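Local coordinates for heat shock protein-related protein (Deinococcus radiodurans, PDB 4FEI), which is a small heat shock protein of the HSP20 family, probably a stress-response chaperone that binds unfolding proteins, seen here as its alpha-crystallin domain, at residues L20-L32 with G39-E51. Sequence-based numbering, arbitrary orientation.
Sequences LLLDVPGVDAGTL and GQLTVSGERPGTE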
loop_
_atom_site.group_PDB
_atom_site.type_symbol
_atom_site.label_atom_id
_atom_site.label_comp_id
_atom_site.label_asym_id
_atom_site.label_seq_id
_atom_site.Cartn_x
_atom_site.Cartn_y
_atom_site.Cartn_z
ATOM N N LEU A 20 -12.378 -5.486 -7.814
ATOM C CA LEU A 20 -10.929 -5.524 -7.926
ATOM C C LEU A 20 -10.382 -4.631 -6.833
ATOM O O LEU A 20 -10.743 -3.468 -6.754
ATOM C CB LEU A 20 -10.491 -5.004 -9.295
ATOM C CG LEU A 20 -9.044 -4.889 -9.779
ATOM C CD1 LEU A 20 -8.472 -3.543 -9.403
ATOM C CD2 LEU A 20 -8.135 -6.018 -9.288
ATOM N N LEU A 21 -9.554 -5.177 -5.959
ATOM C CA LEU A 21 -8.857 -4.378 -4.958
ATOM C C LEU A 21 -7.381 -4.320 -5.324
ATOM O O LEU A 21 -6.726 -5.352 -5.550
ATOM C CB LEU A 21 -9.015 -4.969 -3.552
ATOM C CG LEU A 21 -10.423 -4.982 -2.954
ATOM C CD1 LEU A 21 -11.086 -6.307 -3.164
ATOM C CD2 LEU A 21 -10.288 -4.753 -1.436
ATOM N N LEU A 22 -6.852 -3.108 -5.380
ATOM C CA LEU A 22 -5.471 -2.895 -5.850
ATOM C C LEU A 22 -4.701 -2.061 -4.817
ATOM O O LEU A 22 -5.115 -0.962 -4.499
ATOM C CB LEU A 22 -5.493 -2.209 -7.230
ATOM C CG LEU A 22 -4.191 -2.213 -8.015
ATOM C CD1 LEU A 22 -3.907 -3.610 -8.597
ATOM C CD2 LEU A 22 -4.228 -1.127 -9.144
ATOM N N ASP A 23 -3.617 -2.607 -4.284
ATOM C CA ASP A 23 -2.841 -1.912 -3.248
ATOM C C ASP A 23 -1.989 -0.817 -3.909
ATOM O O ASP A 23 -0.943 -1.115 -4.530
ATOM C CB ASP A 23 -1.911 -2.872 -2.488
ATOM C CG ASP A 23 -2.639 -3.727 -1.497
ATOM O OD1 ASP A 23 -2.089 -4.803 -1.124
ATOM O OD2 ASP A 23 -3.735 -3.343 -1.059
ATOM N N VAL A 24 -2.452 0.436 -3.761
ATOM C CA VAL A 24 -1.747 1.573 -4.344
ATOM C C VAL A 24 -1.426 2.683 -3.282
ATOM O O VAL A 24 -1.915 3.809 -3.383
ATOM C CB VAL A 24 -2.531 2.145 -5.598
ATOM C CG1 VAL A 24 -2.443 1.182 -6.827
ATOM C CG2 VAL A 24 -3.985 2.435 -5.256
ATOM N N PRO A 25 -0.639 2.356 -2.242
ATOM C CA PRO A 25 -0.363 3.407 -1.248
ATOM C C PRO A 25 0.527 4.516 -1.812
ATOM O O PRO A 25 1.443 4.216 -2.568
ATOM C CB PRO A 25 0.364 2.647 -0.110
ATOM C CG PRO A 25 1.005 1.529 -0.768
ATOM C CD PRO A 25 0.074 1.109 -1.914
ATOM N N GLY A 26 0.223 5.771 -1.468
ATOM C CA GLY A 26 1.058 6.923 -1.840
ATOM C C GLY A 26 0.891 7.384 -3.301
ATOM O O GLY A 26 1.630 8.267 -3.759
ATOM N N VAL A 27 -0.080 6.813 -4.030
ATOM C CA VAL A 27 -0.286 7.150 -5.441
ATOM C C VAL A 27 -0.712 8.616 -5.588
ATOM O O VAL A 27 -1.403 9.149 -4.702
ATOM C CB VAL A 27 -1.332 6.206 -6.064
ATOM C CG1 VAL A 27 -1.433 6.340 -7.576
ATOM C CG2 VAL A 27 -0.874 4.902 -5.824
ATOM N N ASP A 28 -0.250 9.258 -6.658
ATOM C CA ASP A 28 -0.782 10.538 -7.072
ATOM C C ASP A 28 -2.147 10.185 -7.683
ATOM O O ASP A 28 -2.220 9.538 -8.755
ATOM C CB ASP A 28 0.126 11.170 -8.138
ATOM C CG ASP A 28 -0.367 12.557 -8.591
ATOM O OD1 ASP A 28 -1.567 12.948 -8.365
ATOM O OD2 ASP A 28 0.470 13.288 -9.181
ATOM N N ALA A 29 -3.223 10.573 -6.994
ATOM C CA ALA A 29 -4.573 10.159 -7.383
ATOM C C ALA A 29 -4.904 10.611 -8.810
ATOM O O ALA A 29 -5.648 9.915 -9.530
ATOM C CB ALA A 29 -5.599 10.709 -6.393
ATOM N N GLY A 30 -4.355 11.774 -9.195
ATOM C CA GLY A 30 -4.617 12.411 -10.508
ATOM C C GLY A 30 -3.974 11.683 -11.690
ATOM O O GLY A 30 -4.175 12.079 -12.844
ATOM N N THR A 31 -3.203 10.625 -11.422
ATOM C CA THR A 31 -2.510 9.875 -12.503
ATOM C C THR A 31 -3.188 8.500 -12.774
ATOM O O THR A 31 -2.874 7.821 -13.743
ATOM C CB THR A 31 -1.024 9.568 -12.163
ATOM O OG1 THR A 31 -0.974 8.752 -10.966
ATOM C CG2 THR A 31 -0.179 10.886 -11.992
ATOM N N LEU A 32 -4.072 8.091 -11.878
ATOM C CA LEU A 32 -4.810 6.849 -12.002
ATOM C C LEU A 32 -5.720 6.845 -13.235
ATOM O O LEU A 32 -6.511 7.748 -13.450
ATOM C CB LEU A 32 -5.639 6.630 -10.725
ATOM C CG LEU A 32 -4.937 6.143 -9.471
ATOM C CD1 LEU A 32 -5.863 6.264 -8.242
ATOM C CD2 LEU A 32 -4.428 4.697 -9.666
ATOM N N GLY A 39 -12.677 -8.150 -22.011
ATOM C CA GLY A 39 -12.425 -9.061 -20.901
ATOM C C GLY A 39 -11.133 -8.780 -20.136
ATOM O O GLY A 39 -10.604 -9.668 -19.461
ATOM N N GLN A 40 -10.634 -7.545 -20.244
ATOM C CA GLN A 40 -9.420 -7.113 -19.573
ATOM C C GLN A 40 -9.660 -5.755 -18.946
ATOM O O GLN A 40 -10.267 -4.871 -19.541
ATOM C CB GLN A 40 -8.211 -7.008 -20.534
ATOM C CG GLN A 40 -7.844 -8.279 -21.339
ATOM C CD GLN A 40 -6.739 -9.150 -20.688
ATOM O OE1 GLN A 40 -6.785 -10.394 -20.762
ATOM N NE2 GLN A 40 -5.739 -8.503 -20.075
ATOM N N LEU A 41 -9.171 -5.593 -17.726
ATOM C CA LEU A 41 -9.129 -4.302 -17.109
ATOM C C LEU A 41 -7.674 -3.833 -17.114
ATOM O O LEU A 41 -6.729 -4.584 -16.717
ATOM C CB LEU A 41 -9.639 -4.409 -15.689
ATOM C CG LEU A 41 -10.187 -3.240 -14.886
ATOM C CD1 LEU A 41 -9.569 -3.273 -13.549
ATOM C CD2 LEU A 41 -9.993 -1.886 -15.532
ATOM N N THR A 42 -7.480 -2.602 -17.596
ATOM C CA THR A 42 -6.149 -2.007 -17.577
ATOM C C THR A 42 -6.113 -0.907 -16.556
ATOM O O THR A 42 -6.962 -0.028 -16.577
ATOM C CB THR A 42 -5.661 -1.545 -18.954
ATOM O OG1 THR A 42 -5.763 -2.647 -19.879
ATOM C CG2 THR A 42 -4.203 -1.049 -18.852
ATOM N N VAL A 43 -5.166 -1.015 -15.623
ATOM C CA VAL A 43 -5.001 -0.012 -14.574
ATOM C C VAL A 43 -3.591 0.573 -14.688
ATOM O O VAL A 43 -2.601 -0.182 -14.804
ATOM C CB VAL A 43 -5.154 -0.608 -13.115
ATOM C CG1 VAL A 43 -5.244 0.520 -12.132
ATOM C CG2 VAL A 43 -6.369 -1.434 -12.984
ATOM N N SER A 44 -3.497 1.898 -14.624
ATOM C CA SER A 44 -2.228 2.585 -14.650
ATOM C C SER A 44 -2.250 3.739 -13.678
ATOM O O SER A 44 -3.300 4.219 -13.311
ATOM C CB SER A 44 -1.892 3.054 -16.082
ATOM O OG SER A 44 -2.879 3.965 -16.554
ATOM N N GLY A 45 -1.068 4.157 -13.232
ATOM C CA GLY A 45 -0.909 5.304 -12.353
ATOM C C GLY A 45 0.543 5.492 -11.990
ATOM O O GLY A 45 1.416 4.857 -12.586
ATOM N N GLU A 46 0.810 6.328 -10.970
ATOM C CA GLU A 46 2.164 6.687 -10.631
ATOM C C GLU A 46 2.277 7.094 -9.167
ATOM O O GLU A 46 1.339 7.649 -8.593
ATOM C CB GLU A 46 2.586 7.854 -11.523
ATOM C CG GLU A 46 4.010 8.343 -11.331
ATOM C CD GLU A 46 4.362 9.531 -12.198
ATOM O OE1 GLU A 46 5.547 9.974 -12.189
ATOM O OE2 GLU A 46 3.475 10.038 -12.885
ATOM N N ARG A 47 3.439 6.842 -8.567
ATOM C CA ARG A 47 3.798 7.504 -7.326
ATOM C C ARG A 47 5.235 8.040 -7.399
ATOM O O ARG A 47 6.093 7.409 -8.003
ATOM C CB ARG A 47 3.536 6.631 -6.080
ATOM C CG ARG A 47 4.589 5.603 -5.746
ATOM C CD ARG A 47 4.289 5.058 -4.344
ATOM N NE ARG A 47 5.047 3.877 -3.962
ATOM C CZ ARG A 47 4.882 3.224 -2.805
ATOM N NH1 ARG A 47 4.016 3.668 -1.898
ATOM N NH2 ARG A 47 5.626 2.154 -2.510
ATOM N N PRO A 48 5.482 9.218 -6.788
ATOM C CA PRO A 48 6.823 9.809 -6.828
ATOM C C PRO A 48 7.875 8.943 -6.113
ATOM O O PRO A 48 7.565 8.239 -5.139
ATOM C CB PRO A 48 6.645 11.173 -6.102
ATOM C CG PRO A 48 5.446 11.004 -5.223
ATOM C CD PRO A 48 4.530 10.039 -6.009
ATOM N N GLY A 49 9.109 8.997 -6.588
ATOM C CA GLY A 49 10.212 8.398 -5.864
ATOM C C GLY A 49 10.510 9.181 -4.595
ATOM O O GLY A 49 10.421 10.415 -4.545
ATOM N N THR A 50 10.911 8.475 -3.558
ATOM C CA THR A 50 11.254 9.139 -2.292
ATOM C C THR A 50 12.640 9.749 -2.376
ATOM O O THR A 50 13.576 9.099 -2.881
ATOM C CB THR A 50 11.143 8.144 -1.153
ATOM O OG1 THR A 50 9.893 7.454 -1.281
ATOM C CG2 THR A 50 11.178 8.833 0.167
ATOM N N GLU A 51 12.772 10.996 -1.928
ATOM C CA GLU A 51 14.051 11.720 -2.042
ATOM C C GLU A 51 15.032 11.288 -0.956
ATOM O O GLU A 51 14.609 10.830 0.097
ATOM C CB GLU A 51 13.833 13.239 -1.953
ATOM C CG GLU A 51 12.996 13.833 -3.096
ATOM C CD GLU A 51 13.818 14.148 -4.367
ATOM O OE1 GLU A 51 13.469 13.593 -5.436
ATOM O OE2 GLU A 51 14.809 14.944 -4.288
HETATM O O HOH W 1 -2.008 6.630 -15.894
#
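R47 CG (chi1 81°) and T31 OG1 (chi1 61°) both lie between their backbone N and carbonyl carbon, which points R47 at P25 and the T31 hydroxyl at E46. From there the R47 chain runs extended past P25. Its CB packs on G26 O at 3.4 Å, and its NH1 gives a weak, bent hydrogen bond to P25 O at 2.7 Å. The T31 hydroxyl lies against the strand 40-47. T31 OG1 donates to D28 O at 2.7 Å, in the carbonyl plane, and weakly accepts from E46 N. The straighter hydrogen bond runs from D28 N to E46 O, 3.0 Å. T31 and E46 side chains cross at about a right angle. The carboxylate of D28 takes the N-H of G30 in an Asx turn. A water joins T31 O to S44 OG. Between the two sheets of the alpha-crystallin sandwich, L22 CD2 meets V43 CG1 tip to tip at 3.6 Å. L20 CG lies 4.1 Å from L41 CD1. The loop after strand 17-23 thus crosses to the other sheet and lies along strand 40-47. R47 NE hydrogen-bonds P59 O, the R47 side chain makes a cation-pi contact with W5, and R47 NH2 forms a salt bridge with D23 of the second subunit. With an angle of only 116°, the bond to P25 O probably adds little, and the R47 charge is probably balanced mainly across the dimer interface.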